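Carbohydrate oxidase (Microdochium nivale, PDB 3RJA) oxidises the C1 hydroxyl of mono-, oligo- and polysaccharides to the lactone, passing the electrons to molecular oxygen to give hydrogen peroxide. Local coordinates at residues Val210-Trp220 against Asn256-Pro267. Numbering follows the deposited sequence.
Sequences VLTRFGVTLNW and NPGIEGLYYGTP
Pro257 O is gripped twice: by the backbone N of Leu218 at 3.0 Å and by a water that accepts from Asn219 N. From there strands 211-217 and 258-264 run antiparallel in the large sheet of this FAD-linked oxidase, 211-217 lying between 286-293 and 258-264, with Thr212, Phe214 and Val216 in hydrogen-bonded pairs with Tyr263, Gly261 and Ile259. At the far end Thr212 OG1 donates to Gly265 O at 2.8 Å.

Phe214 has CG between its backbone N and carbonyl carbon (chi1 65°), which swings the ring across the neighbouring strand, one face over Gly261 CA, 3.7 Å from the ring centroid. Gly261, with no CB, lets the ring lie this close. Trp270 of helix 267-278 stacks on Phe214, and an alanine in place of Phe214 would probably leave Gly261 uncovered and Trp270 without its stacking partner.

On the other face of the sheet, Leu211 CD2 sits over the centre of the Tyr264 ring. Arg213 NH2 and Glu260 OE2 form a long salt bridge (3.8 Å), OE2 well out of the guanidinium plane; a water accepting from NH2 and donating to OE2 supplies the hydrogen-bonded link. Arg213 NH1 bonds Ser301 OG, and Glu260 OE1 bonds Tyr252 of the sugar pocket. The Arg213-Glu260 charges thus share the face where Glu260's side chain comes within about 5 Å of the substrate analogue, while Phe214 and Ile259 pack toward helix 267-278.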
loop_
_atom_site.group_PDB
_atom_site.type_symbol
_atom_site.label_atom_id
_atom_site.label_comp_id
_atom_site.label_asym_id
_atom_site.label_seq_id
_atom_site.Cartn_x
_atom_site.Cartn_y
_atom_site.Cartn_z
ATOM N N VAL A 210 11.497 21.240 -8.414
ATOM C CA VAL A 210 11.515 20.998 -9.854
ATOM C C VAL A 210 11.192 19.525 -10.146
ATOM O O VAL A 210 11.995 18.619 -9.858
ATOM C CB VAL A 210 12.888 21.433 -10.471
ATOM C CG1 VAL A 210 12.951 21.172 -11.963
ATOM C CG2 VAL A 210 13.154 22.905 -10.201
ATOM N N LEU A 211 10.009 19.294 -10.720
ATOM C CA LEU A 211 9.549 17.939 -11.055
ATOM C C LEU A 211 8.870 17.978 -12.406
ATOM O O LEU A 211 8.235 18.992 -12.781
ATOM C CB LEU A 211 8.550 17.415 -10.020
ATOM C CG LEU A 211 9.041 17.212 -8.585
ATOM C CD1 LEU A 211 7.879 17.072 -7.605
ATOM C CD2 LEU A 211 10.077 16.048 -8.440
ATOM N N THR A 212 8.985 16.875 -13.130
ATOM C CA THR A 212 8.327 16.761 -14.413
ATOM C C THR A 212 7.439 15.509 -14.464
ATOM O O THR A 212 7.907 14.363 -14.296
ATOM C CB THR A 212 9.365 16.679 -15.554
ATOM O OG1 THR A 212 10.141 17.872 -15.572
ATOM C CG2 THR A 212 8.679 16.523 -16.888
ATOM N N ARG A 213 6.165 15.738 -14.715
ATOM C CA ARG A 213 5.261 14.653 -14.998
ATOM C C ARG A 213 5.375 14.310 -16.471
ATOM O O ARG A 213 5.383 15.193 -17.318
ATOM C CB ARG A 213 3.826 15.028 -14.689
ATOM C CG ARG A 213 2.833 14.011 -15.234
ATOM C CD ARG A 213 1.471 14.176 -14.581
ATOM N NE ARG A 213 0.617 13.088 -15.034
ATOM C CZ ARG A 213 -0.527 12.737 -14.467
ATOM N NH1 ARG A 213 -0.979 13.379 -13.397
ATOM N NH2 ARG A 213 -1.215 11.724 -14.975
ATOM N N PHE A 214 5.449 13.016 -16.762
ATOM C CA PHE A 214 5.574 12.585 -18.134
ATOM C C PHE A 214 4.665 11.412 -18.424
ATOM O O PHE A 214 4.140 10.763 -17.498
ATOM C CB PHE A 214 7.047 12.283 -18.476
ATOM C CG PHE A 214 7.637 11.136 -17.718
ATOM C CD1 PHE A 214 7.566 9.839 -18.230
ATOM C CD2 PHE A 214 8.299 11.348 -16.524
ATOM C CE1 PHE A 214 8.165 8.762 -17.568
ATOM C CE2 PHE A 214 8.876 10.294 -15.839
ATOM C CZ PHE A 214 8.812 8.993 -16.347
ATOM N N GLY A 215 4.475 11.151 -19.719
ATOM C CA GLY A 215 3.544 10.141 -20.161
ATOM C C GLY A 215 3.845 9.750 -21.600
ATOM O O GLY A 215 4.300 10.594 -22.388
ATOM N N VAL A 216 3.610 8.473 -21.918
ATOM C CA VAL A 216 3.784 7.942 -23.272
ATOM C C VAL A 216 2.605 7.033 -23.617
ATOM O O VAL A 216 2.395 6.016 -22.957
ATOM C CB VAL A 216 5.099 7.105 -23.414
ATOM C CG1 VAL A 216 5.231 6.570 -24.839
ATOM C CG2 VAL A 216 6.334 7.941 -23.013
ATOM N N THR A 217 1.835 7.405 -24.638
ATOM C CA THR A 217 0.811 6.524 -25.182
ATOM C C THR A 217 1.518 5.457 -26.018
ATOM O O THR A 217 2.142 5.777 -27.027
ATOM C CB THR A 217 -0.158 7.333 -26.061
ATOM O OG1 THR A 217 -0.530 8.531 -25.371
ATOM C CG2 THR A 217 -1.413 6.536 -26.395
ATOM N N LEU A 218 1.449 4.198 -25.596
ATOM C CA LEU A 218 2.321 3.174 -26.152
ATOM C C LEU A 218 1.884 2.715 -27.532
ATOM O O LEU A 218 2.723 2.374 -28.359
ATOM C CB LEU A 218 2.450 1.970 -25.210
ATOM C CG LEU A 218 3.181 2.329 -23.910
ATOM C CD1 LEU A 218 2.936 1.275 -22.821
ATOM C CD2 LEU A 218 4.684 2.510 -24.215
ATOM N N ASN A 219 0.572 2.718 -27.752
ATOM C CA ASN A 219 -0.057 2.130 -28.933
ATOM C C ASN A 219 0.345 0.686 -29.276
ATOM O O ASN A 219 0.642 0.397 -30.428
ATOM C CB ASN A 219 0.078 3.063 -30.141
ATOM C CG ASN A 219 -0.614 4.382 -29.911
ATOM O OD1 ASN A 219 -1.782 4.411 -29.534
ATOM N ND2 ASN A 219 0.099 5.476 -30.101
ATOM N N TRP A 220 0.345 -0.205 -28.272
ATOM C CA TRP A 220 0.539 -1.636 -28.507
ATOM C C TRP A 220 -0.800 -2.252 -28.960
ATOM O O TRP A 220 -1.675 -2.536 -28.130
ATOM C CB TRP A 220 1.074 -2.343 -27.245
ATOM C CG TRP A 220 2.381 -1.810 -26.730
ATOM C CD1 TRP A 220 3.301 -1.078 -27.427
ATOM C CD2 TRP A 220 2.906 -1.953 -25.405
ATOM N NE1 TRP A 220 4.372 -0.761 -26.628
ATOM C CE2 TRP A 220 4.164 -1.297 -25.381
ATOM C CE3 TRP A 220 2.450 -2.595 -24.239
ATOM C CZ2 TRP A 220 4.970 -1.257 -24.231
ATOM C CZ3 TRP A 220 3.244 -2.556 -23.104
ATOM C CH2 TRP A 220 4.491 -1.880 -23.102
ATOM N N ASN A 256 -5.392 0.254 -24.177
ATOM C CA ASN A 256 -4.710 1.532 -24.411
ATOM C C ASN A 256 -3.567 1.750 -23.408
ATOM O O ASN A 256 -3.563 2.736 -22.657
ATOM C CB ASN A 256 -5.716 2.698 -24.356
ATOM C CG ASN A 256 -5.147 4.013 -24.902
ATOM O OD1 ASN A 256 -4.250 4.025 -25.754
ATOM N ND2 ASN A 256 -5.673 5.124 -24.405
ATOM N N PRO A 257 -2.568 0.843 -23.390
ATOM C CA PRO A 257 -1.513 1.040 -22.381
ATOM C C PRO A 257 -0.688 2.351 -22.527
ATOM O O PRO A 257 -0.486 2.886 -23.640
ATOM C CB PRO A 257 -0.600 -0.182 -22.576
ATOM C CG PRO A 257 -0.798 -0.590 -24.003
ATOM C CD PRO A 257 -2.271 -0.300 -24.283
ATOM N N GLY A 258 -0.220 2.861 -21.397
ATOM C CA GLY A 258 0.621 4.040 -21.413
ATOM C C GLY A 258 1.697 3.908 -20.355
ATOM O O GLY A 258 1.531 3.168 -19.391
ATOM N N ILE A 259 2.811 4.600 -20.554
ATOM C CA ILE A 259 3.728 4.850 -19.461
ATOM C C ILE A 259 3.271 6.123 -18.739
ATOM O O ILE A 259 2.991 7.133 -19.384
ATOM C CB ILE A 259 5.183 4.989 -19.970
ATOM C CG1 ILE A 259 5.738 3.604 -20.368
ATOM C CG2 ILE A 259 6.048 5.706 -18.951
ATOM C CD1 ILE A 259 7.100 3.636 -21.158
ATOM N N GLU A 260 3.180 6.073 -17.410
ATOM C CA GLU A 260 3.077 7.320 -16.638
ATOM C C GLU A 260 4.208 7.386 -15.640
ATOM O O GLU A 260 4.570 6.385 -15.022
ATOM C CB GLU A 260 1.794 7.429 -15.796
ATOM C CG GLU A 260 0.561 6.783 -16.303
ATOM C CD GLU A 260 -0.542 6.842 -15.237
ATOM O OE1 GLU A 260 -0.987 5.777 -14.779
ATOM O OE2 GLU A 260 -0.911 7.961 -14.824
ATOM N N GLY A 261 4.687 8.592 -15.406
ATOM C CA GLY A 261 5.839 8.761 -14.564
ATOM C C GLY A 261 6.016 10.136 -14.005
ATOM O O GLY A 261 5.286 11.097 -14.362
ATOM N N LEU A 262 6.996 10.198 -13.110
ATOM C CA LEU A 262 7.441 11.398 -12.440
ATOM C C LEU A 262 8.974 11.431 -12.461
ATOM O O LEU A 262 9.636 10.467 -12.056
ATOM C CB LEU A 262 6.939 11.433 -10.987
ATOM C CG LEU A 262 7.143 12.797 -10.297
ATOM C CD1 LEU A 262 6.360 13.901 -11.022
ATOM C CD2 LEU A 262 6.823 12.812 -8.751
ATOM N N TYR A 263 9.521 12.537 -12.947
ATOM C CA TYR A 263 10.973 12.712 -13.059
ATOM C C TYR A 263 11.462 13.821 -12.136
ATOM O O TYR A 263 10.908 14.951 -12.145
ATOM C CB TYR A 263 11.384 13.011 -14.508
ATOM C CG TYR A 263 12.895 13.168 -14.665
ATOM C CD1 TYR A 263 13.719 12.047 -14.723
ATOM C CD2 TYR A 263 13.489 14.436 -14.748
ATOM C CE1 TYR A 263 15.092 12.158 -14.847
ATOM C CE2 TYR A 263 14.884 14.571 -14.878
ATOM C CZ TYR A 263 15.678 13.419 -14.915
ATOM O OH TYR A 263 17.044 13.507 -15.034
ATOM N N TYR A 264 12.477 13.505 -11.328
ATOM C CA TYR A 264 13.119 14.512 -10.476
ATOM C C TYR A 264 14.094 15.350 -11.296
ATOM O O TYR A 264 15.274 14.981 -11.458
ATOM C CB TYR A 264 13.826 13.861 -9.282
ATOM C CG TYR A 264 12.902 13.635 -8.115
ATOM C CD1 TYR A 264 11.862 12.688 -8.191
ATOM C CD2 TYR A 264 13.039 14.384 -6.942
ATOM C CE1 TYR A 264 10.964 12.484 -7.111
ATOM C CE2 TYR A 264 12.177 14.189 -5.854
ATOM C CZ TYR A 264 11.134 13.237 -5.948
ATOM O OH TYR A 264 10.304 13.053 -4.889
ATOM N N GLY A 265 13.586 16.470 -11.818
ATOM C CA GLY A 265 14.365 17.362 -12.689
ATOM C C GLY A 265 13.495 17.955 -13.797
ATOM O O GLY A 265 12.249 17.875 -13.747
ATOM N N THR A 266 14.144 18.566 -14.786
ATOM C CA THR A 266 13.438 19.364 -15.809
ATOM C C THR A 266 12.924 18.488 -16.952
ATOM O O THR A 266 13.407 17.355 -17.140
ATOM C CB THR A 266 14.385 20.428 -16.412
ATOM O OG1 THR A 266 15.412 19.759 -17.157
ATOM C CG2 THR A 266 15.024 21.296 -15.294
ATOM N N PRO A 267 11.968 19.011 -17.745
ATOM C CA PRO A 267 11.500 18.267 -18.922
ATOM C C PRO A 267 12.609 17.846 -19.905
ATOM O O PRO A 267 12.524 16.761 -20.520
ATOM C CB PRO A 267 10.527 19.239 -19.589
ATOM C CG PRO A 267 10.044 20.129 -18.464
ATOM C CD PRO A 267 11.195 20.263 -17.523
HETATM O O HOH W 1 -1.432 9.641 -17.303
HETATM O O HOH W 2 -3.964 5.464 -28.868
HETATM O O HOH W 3 -1.886 2.757 -25.964
#